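Local coordinates for TqaA (Penicillium aethiopicum, PDB 5DLK), which probably closes a nonribosomal peptide into a macrocycle through its terminal condensation-like domain, the part present in this mutant construct, at residues A[23-28]-A[51-56]; A[43-48]-A[116-121]; A[85-90]-A[191-196]; A[209-214]-A[313-318]. All blocks are in the same frame, centred on the assembly; numbering follows the deposited sequence. Where two conformers were deposited one is given.

Contact 1 of 4, residues A[23-28]-A[51-56]; sequences LSPIKD and LLPATQ
L23 to I26 of the N-terminal loop lie on L51 to P53 in a largely apolar loop-on-strand contact. The site is the edge of a three-stranded antiparallel sheet in the condensation domain: strand 47-53 is one of its outermost strands, and L52 pairs by backbone bonds with Q111 on strand 108-115. The loop runs at 102° to the strand, so it does not add another strand, and no direct hydrogen bond joins the two segments. A single water links the backbones instead, accepting from L23 N at 2.7 Å and donating to L51 O at 2.8 Å. Beside it the loop is stiffened from within: S24 OG, anti to the backbone N (chi1 167°), reaches forward and donates to I26 O at 2.9 Å, in the carbonyl plane and on a lone pair. Past this bond I26 faces L51. The two side chains cross at about a right angle, and I26 CD1 meets both methyls of L51, closest to CD2 at 3.3 Å, shorter than usual van der Waals contact. L51 CD2 also touches P25 CD at 3.9 Å, while its neighbours I110, P29 and L32 continue the apolar patch toward strand 108-115 and helix 29-38. At the other end L23 turns its CD1 to L52 CD2 at 4.2 Å, with Y213 of helix 208-218 touching both leucines. The P53 ring closes the contact, its CD lying 3.3 Å from L23 O and 4.0 Å from L23 CB.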
loop_
_atom_site.group_PDB
_atom_site.type_symbol
_atom_site.label_atom_id
_atom_site.label_comp_id
_atom_site.label_asym_id
_atom_site.label_seq_id
_atom_site.Cartn_x
_atom_site.Cartn_y
_atom_site.Cartn_z
ATOM N N LEU A 23 -16.158 -16.235 -7.244
ATOM C CA LEU A 23 -15.975 -14.907 -7.827
ATOM C C LEU A 23 -15.109 -14.930 -9.082
ATOM O O LEU A 23 -14.709 -13.880 -9.577
ATOM C CB LEU A 23 -15.363 -13.952 -6.799
ATOM C CG LEU A 23 -16.165 -13.783 -5.514
ATOM C CD1 LEU A 23 -15.392 -12.956 -4.493
ATOM C CD2 LEU A 23 -17.529 -13.149 -5.822
ATOM N N SER A 24 -14.817 -16.122 -9.605
ATOM C CA SER A 24 -13.969 -16.221 -10.789
ATOM C C SER A 24 -14.637 -15.635 -12.034
ATOM O O SER A 24 -15.750 -16.018 -12.379
ATOM C CB SER A 24 -13.591 -17.682 -11.057
ATOM O OG SER A 24 -13.039 -17.817 -12.354
ATOM N N PRO A 25 -13.961 -14.697 -12.715
ATOM C CA PRO A 25 -14.522 -14.218 -13.986
ATOM C C PRO A 25 -14.208 -15.170 -15.140
ATOM O O PRO A 25 -14.567 -14.895 -16.285
ATOM C CB PRO A 25 -13.831 -12.864 -14.189
ATOM C CG PRO A 25 -12.558 -12.976 -13.437
ATOM C CD PRO A 25 -12.811 -13.888 -12.268
ATOM N N ILE A 26 -13.540 -16.276 -14.817
ATOM C CA ILE A 26 -13.106 -17.277 -15.792
ATOM C C ILE A 26 -14.060 -18.456 -15.734
ATOM O O ILE A 26 -14.260 -19.026 -14.658
ATOM C CB ILE A 26 -11.688 -17.838 -15.510
ATOM C CG1 ILE A 26 -10.607 -16.797 -15.707
ATOM C CG2 ILE A 26 -11.380 -18.966 -16.484
ATOM C CD1 ILE A 26 -10.557 -15.800 -14.609
ATOM N N LYS A 27 -14.628 -18.836 -16.872
ATOM C CA LYS A 27 -15.477 -20.023 -16.918
ATOM C C LYS A 27 -14.731 -21.279 -16.432
ATOM O O LYS A 27 -15.281 -22.081 -15.681
ATOM C CB LYS A 27 -16.032 -20.221 -18.341
ATOM C CG LYS A 27 -15.019 -20.724 -19.379
ATOM C CD LYS A 27 -15.686 -21.206 -20.672
ATOM C CE LYS A 27 -17.129 -21.650 -20.455
ATOM N NZ LYS A 27 -17.589 -22.601 -21.512
ATOM N N ASP A 28 -13.466 -21.416 -16.824
ATOM C CA ASP A 28 -12.692 -22.619 -16.524
ATOM C C ASP A 28 -11.311 -22.281 -15.954
ATOM O O ASP A 28 -10.328 -22.215 -16.697
ATOM C CB ASP A 28 -12.558 -23.472 -17.790
ATOM C CG ASP A 28 -11.948 -24.833 -17.523
ATOM O OD1 ASP A 28 -11.716 -25.178 -16.341
ATOM O OD2 ASP A 28 -11.726 -25.572 -18.506
ATOM N N LEU A 51 -9.469 -18.638 -7.592
ATOM C CA LEU A 51 -9.233 -17.622 -8.593
ATOM C C LEU A 51 -10.213 -16.486 -8.314
ATOM O O LEU A 51 -11.425 -16.713 -8.232
ATOM C CB LEU A 51 -9.399 -18.188 -10.006
ATOM C CG LEU A 51 -8.829 -17.352 -11.150
ATOM C CD1 LEU A 51 -8.614 -18.201 -12.389
ATOM C CD2 LEU A 51 -9.752 -16.170 -11.452
ATOM N N LEU A 52 -9.677 -15.277 -8.147
ATOM C CA LEU A 52 -10.491 -14.093 -7.817
ATOM C C LEU A 52 -10.071 -12.896 -8.657
ATOM O O LEU A 52 -8.957 -12.842 -9.151
ATOM C CB LEU A 52 -10.363 -13.729 -6.331
ATOM C CG LEU A 52 -10.673 -14.806 -5.297
ATOM C CD1 LEU A 52 -9.377 -15.489 -4.858
ATOM C CD2 LEU A 52 -11.418 -14.225 -4.119
ATOM N N PRO A 53 -10.964 -11.906 -8.807
ATOM C CA PRO A 53 -10.475 -10.680 -9.447
ATOM C C PRO A 53 -9.439 -10.022 -8.545
ATOM O O PRO A 53 -9.536 -10.165 -7.315
ATOM C CB PRO A 53 -11.743 -9.807 -9.571
ATOM C CG PRO A 53 -12.908 -10.786 -9.383
ATOM C CD PRO A 53 -12.385 -11.814 -8.425
ATOM N N ALA A 54 -8.453 -9.359 -9.146
ATOM C CA ALA A 54 -7.574 -8.481 -8.393
ATOM C C ALA A 54 -8.353 -7.183 -8.109
ATOM O O ALA A 54 -9.164 -6.762 -8.930
ATOM C CB ALA A 54 -6.323 -8.194 -9.166
ATOM N N THR A 55 -8.102 -6.549 -6.973
ATOM C CA THR A 55 -8.814 -5.307 -6.651
ATOM C C THR A 55 -8.244 -4.143 -7.448
ATOM O O THR A 55 -7.126 -4.214 -7.974
ATOM C CB THR A 55 -8.713 -4.962 -5.168
ATOM O OG1 THR A 55 -7.348 -4.642 -4.847
ATOM C CG2 THR A 55 -9.181 -6.122 -4.311
ATOM N N GLN A 56 -9.001 -3.050 -7.514
ATOM C CA GLN A 56 -8.516 -1.860 -8.171
ATOM C C GLN A 56 -7.243 -1.363 -7.501
ATOM O O GLN A 56 -6.317 -0.919 -8.178
ATOM C CB GLN A 56 -9.594 -0.753 -8.139
ATOM C CG GLN A 56 -9.231 0.444 -8.983
ATOM C CD GLN A 56 -10.428 1.368 -9.181
ATOM O OE1 GLN A 56 -11.503 1.092 -8.686
ATOM N NE2 GLN A 56 -10.220 2.473 -9.881
HETATM O O HOH W 1 -13.649 -16.894 -6.529
#

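Contact 2 of 4, residues A[43-48]-A[116-121]; sequences PVTSTL and NLDVKV
T47 and N116 provide the direct hydrogen bond of this junction, where strand 47-53 begins and strand 108-115 has just ended in the antiparallel sheet. T47 OG1, set between the backbone N and the carbonyl carbon (chi1 60°), donates to N116 OD1 at 3.0 Å. The hydroxyl approaches in the plane of the amide carbonyl, on a lone pair, with a C=O...O angle of 130°; T47 CG2 lies alongside the same oxygen. A valine in place of T47 would probably leave N116 OD1 without this donor and the amide freer to turn. Water makes the second set of links. Two molecules each donate to N116 O; one also donates to T45 OG1 and accepts from D118 N, the other accepts from T45 OG1 and donates to D118 OD1. N116 O further receives a CA-H...O contact from S46 CA at 3.6 Å. Within 43-48 a type I beta turn is fastened twice at P43 O, by S46 N at 3.2 Å and by S46 OG at 2.8 Å, and S46 OG is in turn hydrogen-bonded to H33 NE2 of helix 29-38. Apolar packing is limited to L117 against P43 and S46: the L117 and P43 side chains cross obliquely, with L117 CD1 3.8 Å from P43 CG, and L117 CD1 lies 4.1 Å from S46 CB. D118 OD2 also has a long salt bridge to K120 NZ within its own segment. Carbonyls and hydroxyls tied through shared water thus hold a solvent-facing strand junction, with the buried L117 as its apolar part.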
loop_
_atom_site.group_PDB
_atom_site.type_symbol
_atom_site.label_atom_id
_atom_site.label_comp_id
_atom_site.label_asym_id
_atom_site.label_seq_id
_atom_site.Cartn_x
_atom_site.Cartn_y
_atom_site.Cartn_z
ATOM N N PRO A 43 4.990 -23.531 -11.141
ATOM C CA PRO A 43 5.451 -24.926 -11.027
ATOM C C PRO A 43 4.413 -25.948 -11.495
ATOM O O PRO A 43 3.231 -25.771 -11.216
ATOM C CB PRO A 43 5.724 -25.082 -9.529
ATOM C CG PRO A 43 5.987 -23.698 -9.043
ATOM C CD PRO A 43 5.073 -22.824 -9.850
ATOM N N VAL A 44 4.844 -27.002 -12.190
ATOM C CA VAL A 44 3.897 -27.967 -12.743
ATOM C C VAL A 44 3.190 -28.768 -11.664
ATOM O O VAL A 44 2.109 -29.294 -11.897
ATOM C CB VAL A 44 4.573 -28.957 -13.716
ATOM C CG1 VAL A 44 4.892 -28.279 -15.039
ATOM C CG2 VAL A 44 5.823 -29.529 -13.084
ATOM N N THR A 45 3.784 -28.860 -10.482
ATOM C CA THR A 45 3.161 -29.622 -9.410
ATOM C C THR A 45 2.214 -28.800 -8.532
ATOM O O THR A 45 1.593 -29.336 -7.615
ATOM C CB THR A 45 4.219 -30.269 -8.504
ATOM O OG1 THR A 45 5.021 -29.251 -7.901
ATOM C CG2 THR A 45 5.112 -31.215 -9.321
ATOM N N SER A 46 2.112 -27.500 -8.790
ATOM C CA SER A 46 1.190 -26.677 -8.014
ATOM C C SER A 46 -0.251 -27.026 -8.371
ATOM O O SER A 46 -0.525 -27.538 -9.460
ATOM C CB SER A 46 1.439 -25.176 -8.256
ATOM O OG SER A 46 1.120 -24.822 -9.594
ATOM N N THR A 47 -1.164 -26.741 -7.448
ATOM C CA THR A 47 -2.585 -26.849 -7.725
ATOM C C THR A 47 -3.229 -25.468 -7.632
ATOM O O THR A 47 -2.684 -24.567 -6.993
ATOM C CB THR A 47 -3.283 -27.790 -6.752
ATOM O OG1 THR A 47 -3.126 -27.297 -5.417
ATOM C CG2 THR A 47 -2.662 -29.192 -6.848
ATOM N N LEU A 48 -4.382 -25.313 -8.266
ATOM C CA LEU A 48 -5.113 -24.047 -8.196
ATOM C C LEU A 48 -6.153 -24.104 -7.086
ATOM O O LEU A 48 -7.144 -24.839 -7.182
ATOM C CB LEU A 48 -5.778 -23.732 -9.532
ATOM C CG LEU A 48 -6.514 -22.391 -9.603
ATOM C CD1 LEU A 48 -5.515 -21.227 -9.572
ATOM C CD2 LEU A 48 -7.392 -22.337 -10.841
ATOM N N ASN A 116 -0.076 -26.484 -2.836
ATOM C CA ASN A 116 0.973 -27.468 -3.139
ATOM C C ASN A 116 2.160 -26.781 -3.809
ATOM O O ASN A 116 2.708 -27.262 -4.806
ATOM C CB ASN A 116 0.424 -28.589 -4.016
ATOM C CG ASN A 116 -0.657 -29.390 -3.313
ATOM O OD1 ASN A 116 -1.852 -29.138 -3.490
ATOM N ND2 ASN A 116 -0.242 -30.343 -2.483
ATOM N N LEU A 117 2.518 -25.626 -3.252
ATOM C CA LEU A 117 3.551 -24.776 -3.818
ATOM C C LEU A 117 4.866 -24.958 -3.071
ATOM O O LEU A 117 4.979 -24.574 -1.906
ATOM C CB LEU A 117 3.122 -23.301 -3.772
ATOM C CG LEU A 117 4.024 -22.398 -4.610
ATOM C CD1 LEU A 117 3.850 -22.710 -6.085
ATOM C CD2 LEU A 117 3.742 -20.940 -4.331
ATOM N N ASP A 118 5.851 -25.548 -3.748
ATOM C CA ASP A 118 7.193 -25.683 -3.193
ATOM C C ASP A 118 7.955 -24.369 -3.295
ATOM O O ASP A 118 8.103 -23.813 -4.380
ATOM C CB ASP A 118 7.991 -26.779 -3.914
ATOM C CG ASP A 118 7.171 -28.024 -4.194
ATOM O OD1 ASP A 118 6.260 -28.335 -3.398
ATOM O OD2 ASP A 118 7.441 -28.697 -5.216
ATOM N N VAL A 119 8.443 -23.878 -2.164
ATOM C CA VAL A 119 9.277 -22.689 -2.169
ATOM C C VAL A 119 10.734 -23.077 -2.416
ATOM O O VAL A 119 11.320 -23.838 -1.652
ATOM C CB VAL A 119 9.153 -21.916 -0.841
ATOM C CG1 VAL A 119 10.142 -20.761 -0.797
ATOM C CG2 VAL A 119 7.721 -21.424 -0.666
ATOM N N LYS A 120 11.305 -22.570 -3.501
ATOM C CA LYS A 120 12.719 -22.787 -3.787
ATOM C C LYS A 120 13.478 -21.479 -3.594
ATOM O O LYS A 120 13.162 -20.470 -4.235
ATOM C CB LYS A 120 12.917 -23.311 -5.212
ATOM C CG LYS A 120 12.266 -24.683 -5.478
ATOM C CD LYS A 120 12.676 -25.698 -4.415
ATOM C CE LYS A 120 12.432 -27.138 -4.865
ATOM N NZ LYS A 120 10.986 -27.424 -5.058
ATOM N N VAL A 121 14.465 -21.490 -2.705
ATOM C CA VAL A 121 15.251 -20.291 -2.414
ATOM C C VAL A 121 16.409 -20.128 -3.391
ATOM O O VAL A 121 17.111 -21.089 -3.686
ATOM C CB VAL A 121 15.792 -20.332 -0.974
ATOM C CG1 VAL A 121 16.673 -19.137 -0.684
ATOM C CG2 VAL A 121 14.625 -20.414 0.018
HETATM O O HOH W 2 4.966 -26.381 -6.453
HETATM O O HOH W 3 4.256 -29.720 -4.886
#

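Contact 3 of 4, residues A[85-90]-A[191-196]; sequences RETCQS and SDFAAI
T87 OG1 is hydrogen-bonded to R83 O on its own helix, while the T87 methyl crosses to F193 on helix 186-197. With chi1 at -61°, OG1 turns back along helix 81-94, and CG2, anti to the backbone N, points onto the F193 ring. That methyl stands 3.5 Å from the ring centroid and only 4° off the normal, a CH-pi contact centred over one face. At the ring edge, in its plane, C88 SG approaches F193 CE2 at 3.9 Å, a sulfur-aromatic contact. Replacing F193 with an alanine would probably open a gap beneath the T87 methyl and strip C88 SG of its aromatic neighbour. A turn further on, I196 CG2 touches T87 CG2 at 3.7 Å and S90 CB at 3.7 Å. The axes approach to 9.3 Å and run 128° apart. L84, L91 and L399 also touch F193, and D192 OD2 ties the same two helices through a salt bridge to R94 NE and a hydrogen bond to H95 NE2. This is buried helix-helix packing in the chloramphenicol acetyltransferase-like fold of condensation domains, between helices that follow the neighbouring strands 67-75 and 169-177.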
loop_
_atom_site.group_PDB
_atom_site.type_symbol
_atom_site.label_atom_id
_atom_site.label_comp_id
_atom_site.label_asym_id
_atom_site.label_seq_id
_atom_site.Cartn_x
_atom_site.Cartn_y
_atom_site.Cartn_z
ATOM N N ARG A 85 15.768 -21.680 5.681
ATOM C CA ARG A 85 15.177 -22.158 4.433
ATOM C C ARG A 85 13.755 -22.682 4.603
ATOM O O ARG A 85 12.869 -22.346 3.820
ATOM C CB ARG A 85 16.035 -23.269 3.816
ATOM C CG ARG A 85 17.331 -22.807 3.206
ATOM C CD ARG A 85 18.107 -23.981 2.607
ATOM N NE ARG A 85 19.479 -23.575 2.361
ATOM C CZ ARG A 85 20.511 -23.895 3.132
ATOM N NH1 ARG A 85 20.343 -24.689 4.182
ATOM N NH2 ARG A 85 21.716 -23.443 2.830
ATOM N N GLU A 86 13.541 -23.524 5.608
ATOM C CA GLU A 86 12.225 -24.118 5.824
ATOM C C GLU A 86 11.199 -23.100 6.320
ATOM O O GLU A 86 9.992 -23.294 6.160
ATOM C CB GLU A 86 12.313 -25.271 6.822
ATOM C CG GLU A 86 13.271 -26.367 6.407
ATOM C CD GLU A 86 13.800 -27.162 7.589
ATOM O OE1 GLU A 86 13.163 -27.133 8.668
ATOM O OE2 GLU A 86 14.862 -27.808 7.443
ATOM N N THR A 87 11.678 -22.029 6.938
ATOM C CA THR A 87 10.784 -20.979 7.421
ATOM C C THR A 87 10.151 -20.228 6.239
ATOM O O THR A 87 8.962 -19.882 6.277
ATOM C CB THR A 87 11.528 -20.007 8.348
ATOM O OG1 THR A 87 12.026 -20.728 9.483
ATOM C CG2 THR A 87 10.608 -18.883 8.825
ATOM N N CYS A 88 10.936 -20.008 5.185
ATOM C CA CYS A 88 10.405 -19.456 3.940
ATOM C C CYS A 88 9.252 -20.318 3.406
ATOM O O CYS A 88 8.204 -19.808 2.998
ATOM C CB CYS A 88 11.507 -19.344 2.883
ATOM S SG CYS A 88 12.889 -18.260 3.342
ATOM N N GLN A 89 9.452 -21.632 3.405
ATOM C CA GLN A 89 8.410 -22.535 2.942
ATOM C C GLN A 89 7.169 -22.398 3.821
ATOM O O GLN A 89 6.052 -22.265 3.317
ATOM C CB GLN A 89 8.905 -23.982 2.938
ATOM C CG GLN A 89 7.844 -24.986 2.537
ATOM C CD GLN A 89 7.493 -24.930 1.067
ATOM O OE1 GLN A 89 8.360 -25.077 0.203
ATOM N NE2 GLN A 89 6.203 -24.722 0.771
ATOM N N SER A 90 7.368 -22.405 5.134
ATOM C CA SER A 90 6.242 -22.398 6.067
ATOM C C SER A 90 5.493 -21.064 6.039
ATOM O O SER A 90 4.276 -21.026 6.238
ATOM C CB SER A 90 6.716 -22.696 7.491
ATOM O OG SER A 90 7.194 -24.029 7.578
ATOM N N SER A 191 6.991 -10.769 11.706
ATOM C CA SER A 191 6.828 -11.394 13.024
ATOM C C SER A 191 6.418 -12.872 12.908
ATOM O O SER A 191 6.867 -13.696 13.704
ATOM C CB SER A 191 5.825 -10.611 13.885
ATOM O OG SER A 191 4.510 -10.677 13.369
ATOM N N ASP A 192 5.600 -13.213 11.909
ATOM C CA ASP A 192 5.306 -14.610 11.598
ATOM C C ASP A 192 6.566 -15.370 11.172
ATOM O O ASP A 192 6.769 -16.510 11.591
ATOM C CB ASP A 192 4.249 -14.726 10.501
ATOM C CG ASP A 192 2.837 -14.461 11.015
ATOM O OD1 ASP A 192 2.695 -13.971 12.162
ATOM O OD2 ASP A 192 1.873 -14.742 10.265
ATOM N N PHE A 193 7.400 -14.754 10.336
ATOM C CA PHE A 193 8.654 -15.391 9.918
ATOM C C PHE A 193 9.506 -15.733 11.143
ATOM O O PHE A 193 9.931 -16.875 11.318
ATOM C CB PHE A 193 9.455 -14.491 8.961
ATOM C CG PHE A 193 10.664 -15.171 8.359
ATOM C CD1 PHE A 193 11.846 -15.291 9.082
ATOM C CD2 PHE A 193 10.627 -15.663 7.063
ATOM C CE1 PHE A 193 12.957 -15.912 8.534
ATOM C CE2 PHE A 193 11.739 -16.281 6.504
ATOM C CZ PHE A 193 12.905 -16.404 7.244
ATOM N N ALA A 194 9.735 -14.740 11.990
ATOM C CA ALA A 194 10.556 -14.928 13.177
ATOM C C ALA A 194 9.970 -16.008 14.083
ATOM O O ALA A 194 10.697 -16.878 14.569
ATOM C CB ALA A 194 10.703 -13.633 13.923
ATOM N N ALA A 195 8.657 -15.963 14.291
ATOM C CA ALA A 195 7.979 -16.935 15.141
ATOM C C ALA A 195 8.118 -18.358 14.605
ATOM O O ALA A 195 8.301 -19.302 15.377
ATOM C CB ALA A 195 6.496 -16.567 15.298
ATOM N N ILE A 196 8.045 -18.513 13.285
ATOM C CA ILE A 196 8.162 -19.833 12.679
ATOM C C ILE A 196 9.593 -20.345 12.823
ATOM O O ILE A 196 9.810 -21.504 13.189
ATOM C CB ILE A 196 7.760 -19.822 11.200
ATOM C CG1 ILE A 196 6.252 -19.589 11.070
ATOM C CG2 ILE A 196 8.162 -21.132 10.522
ATOM C CD1 ILE A 196 5.802 -19.306 9.650
#

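Contact 4 of 4, residues A[209-214]-A[313-318]; sequences AHYLYH and RNLPMD
M317 reaches from the loop 313-318 across H214 to Y211 on helix 208-218. Its CB sits over one face of the H214 imidazole, offset toward the rim, 3.8 Å from the ring centroid and 21° off the normal. With chi1 at 90° the chain then runs along H214, in the opposite sense, toward the helix backbone, where SD lies 3.7 Å from Y211 CA. SD approaches both rings obliquely, in a Met-aromatic contact with Y211. A bend at chi3 (62°) swings CE into the corner between the aromatics, 3.5 Å from H214 CB and likewise 3.5 Å from Y211 CD1. In the condensation fold this corner lies near the phosphopantetheine site: the side chain of N311, seen to bind that arm, is about 7 Å from that of Y211, whose OH is held by G312 O. R313 is salt-bridged to D182 of the family's HxxxDG motif. Farther out along the same side of Y211, L315 CD1 comes obliquely to within 3.9 Å of CE1, and it also lies 4.0 Å from H214 ND1. H214 ND1 is buried here with no hydrogen-bond partner in the model, and P316 O stands near the other ring nitrogen at a poor angle for bonding.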
loop_
_atom_site.group_PDB
_atom_site.type_symbol
_atom_site.label_atom_id
_atom_site.label_comp_id
_atom_site.label_asym_id
_atom_site.label_seq_id
_atom_site.Cartn_x
_atom_site.Cartn_y
_atom_site.Cartn_z
ATOM N N ALA A 209 -7.985 -13.564 0.256
ATOM C CA ALA A 209 -9.182 -14.021 -0.443
ATOM C C ALA A 209 -10.421 -13.909 0.457
ATOM O O ALA A 209 -11.500 -13.547 -0.014
ATOM C CB ALA A 209 -9.006 -15.457 -0.942
ATOM N N HIS A 210 -10.267 -14.170 1.752
ATOM C CA HIS A 210 -11.406 -14.117 2.675
ATOM C C HIS A 210 -11.891 -12.684 2.929
ATOM O O HIS A 210 -13.055 -12.449 3.238
ATOM C CB HIS A 210 -11.041 -14.791 3.993
ATOM C CG HIS A 210 -10.663 -16.229 3.838
ATOM N ND1 HIS A 210 -9.737 -16.852 4.647
ATOM C CD2 HIS A 210 -11.071 -17.161 2.945
ATOM C CE1 HIS A 210 -9.598 -18.108 4.264
ATOM N NE2 HIS A 210 -10.397 -18.322 3.233
ATOM N N TYR A 211 -10.984 -11.729 2.808
ATOM C CA TYR A 211 -11.359 -10.323 2.819
ATOM C C TYR A 211 -12.252 -10.013 1.624
ATOM O O TYR A 211 -13.299 -9.365 1.766
ATOM C CB TYR A 211 -10.096 -9.462 2.796
ATOM C CG TYR A 211 -10.330 -7.969 2.752
ATOM C CD1 TYR A 211 -10.601 -7.257 3.909
ATOM C CD2 TYR A 211 -10.241 -7.272 1.551
ATOM C CE1 TYR A 211 -10.786 -5.882 3.876
ATOM C CE2 TYR A 211 -10.441 -5.909 1.505
ATOM C CZ TYR A 211 -10.711 -5.220 2.671
ATOM O OH TYR A 211 -10.901 -3.858 2.632
ATOM N N LEU A 212 -11.847 -10.500 0.457
ATOM C CA LEU A 212 -12.594 -10.277 -0.774
ATOM C C LEU A 212 -13.986 -10.932 -0.719
ATOM O O LEU A 212 -14.982 -10.313 -1.112
ATOM C CB LEU A 212 -11.805 -10.781 -1.978
ATOM C CG LEU A 212 -10.480 -10.048 -2.240
ATOM C CD1 LEU A 212 -9.849 -10.523 -3.535
ATOM C CD2 LEU A 212 -10.713 -8.534 -2.255
ATOM N N TYR A 213 -14.067 -12.170 -0.234
ATOM C CA TYR A 213 -15.381 -12.821 -0.095
ATOM C C TYR A 213 -16.282 -12.059 0.874
ATOM O O TYR A 213 -17.483 -11.880 0.623
ATOM C CB TYR A 213 -15.226 -14.279 0.365
ATOM C CG TYR A 213 -14.700 -15.179 -0.733
ATOM C CD1 TYR A 213 -15.404 -15.339 -1.921
ATOM C CD2 TYR A 213 -13.497 -15.868 -0.586
ATOM C CE1 TYR A 213 -14.921 -16.154 -2.943
ATOM C CE2 TYR A 213 -13.008 -16.686 -1.596
ATOM C CZ TYR A 213 -13.723 -16.827 -2.770
ATOM O OH TYR A 213 -13.252 -17.634 -3.783
ATOM N N HIS A 214 -15.706 -11.610 1.982
ATOM C CA HIS A 214 -16.461 -10.846 2.971
ATOM C C HIS A 214 -16.995 -9.514 2.411
ATOM O O HIS A 214 -18.141 -9.144 2.695
ATOM C CB HIS A 214 -15.597 -10.599 4.200
ATOM C CG HIS A 214 -16.366 -10.133 5.392
ATOM N ND1 HIS A 214 -16.806 -8.832 5.532
ATOM C CD2 HIS A 214 -16.793 -10.797 6.492
ATOM C CE1 HIS A 214 -17.461 -8.713 6.674
ATOM N NE2 HIS A 214 -17.465 -9.889 7.276
ATOM N N ARG A 313 -9.492 -1.640 6.730
ATOM C CA ARG A 313 -9.574 -2.698 7.733
ATOM C C ARG A 313 -10.613 -2.384 8.788
ATOM O O ARG A 313 -10.469 -2.735 9.959
ATOM C CB ARG A 313 -8.197 -2.915 8.353
ATOM C CG ARG A 313 -7.195 -3.235 7.240
ATOM C CD ARG A 313 -5.789 -3.593 7.691
ATOM N NE ARG A 313 -5.678 -5.023 7.933
ATOM C CZ ARG A 313 -5.058 -5.912 7.157
ATOM N NH1 ARG A 313 -4.428 -5.571 6.039
ATOM N NH2 ARG A 313 -5.069 -7.169 7.534
ATOM N N ASN A 314 -11.672 -1.712 8.364
ATOM C CA ASN A 314 -12.762 -1.422 9.277
ATOM C C ASN A 314 -13.947 -2.346 9.040
ATOM O O ASN A 314 -14.977 -2.220 9.687
ATOM C CB ASN A 314 -13.158 0.050 9.160
ATOM C CG ASN A 314 -12.036 0.977 9.618
ATOM O OD1 ASN A 314 -11.871 1.215 10.812
ATOM N ND2 ASN A 314 -11.236 1.473 8.669
ATOM N N LEU A 315 -13.787 -3.290 8.124
ATOM C CA LEU A 315 -14.775 -4.352 7.935
ATOM C C LEU A 315 -14.825 -5.295 9.134
ATOM O O LEU A 315 -13.790 -5.754 9.613
ATOM C CB LEU A 315 -14.459 -5.164 6.682
ATOM C CG LEU A 315 -15.046 -4.731 5.346
ATOM C CD1 LEU A 315 -14.639 -5.737 4.284
ATOM C CD2 LEU A 315 -16.558 -4.639 5.427
ATOM N N PRO A 316 -16.032 -5.609 9.615
ATOM C CA PRO A 316 -16.085 -6.581 10.711
ATOM C C PRO A 316 -15.846 -8.005 10.205
ATOM O O PRO A 316 -16.734 -8.620 9.621
ATOM C CB PRO A 316 -17.504 -6.411 11.260
ATOM C CG PRO A 316 -18.299 -5.949 10.076
ATOM C CD PRO A 316 -17.364 -5.095 9.251
ATOM N N MET A 317 -14.645 -8.517 10.418
ATOM C CA MET A 317 -14.344 -9.891 10.050
ATOM C C MET A 317 -13.207 -10.376 10.927
ATOM O O MET A 317 -12.398 -9.574 11.401
ATOM C CB MET A 317 -14.001 -10.005 8.555
ATOM C CG MET A 317 -12.531 -9.839 8.176
ATOM S SD MET A 317 -12.272 -9.989 6.382
ATOM C CE MET A 317 -13.246 -8.612 5.803
ATOM N N ASP A 318 -13.171 -11.681 11.173
ATOM C CA ASP A 318 -12.118 -12.259 11.997
ATOM C C ASP A 318 -10.762 -12.001 11.363
ATOM O O ASP A 318 -10.607 -12.133 10.144
ATOM C CB ASP A 318 -12.335 -13.761 12.192
ATOM C CG ASP A 318 -13.610 -14.073 12.955
ATOM O OD1 ASP A 318 -14.029 -13.240 13.788
ATOM O OD2 ASP A 318 -14.195 -15.151 12.720
#

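Overall arrangement
Contact 3 is buried helix-on-helix packing, with methyl, sulfur and aromatic groups interlocked; contacts 1, 2 and 4 are only partly buried. Contacts 1 and 2 use opposite ends of strand 47-53, yet differ: the first is apolar with one bridging water, the second mostly polar and hydrated. Contacts 1 and 4 meet directly, Y213 lying on L23 and L52 while L212 packs on T55, so helix 208-218 covers one end of that strand. Contacts 2 and 3 join through Q89, whose amide probably bonds V119 N and L117 O. Contact 4, thioether on aromatics, is the one near a phosphopantetheine-binding residue; the others lie away from those sites.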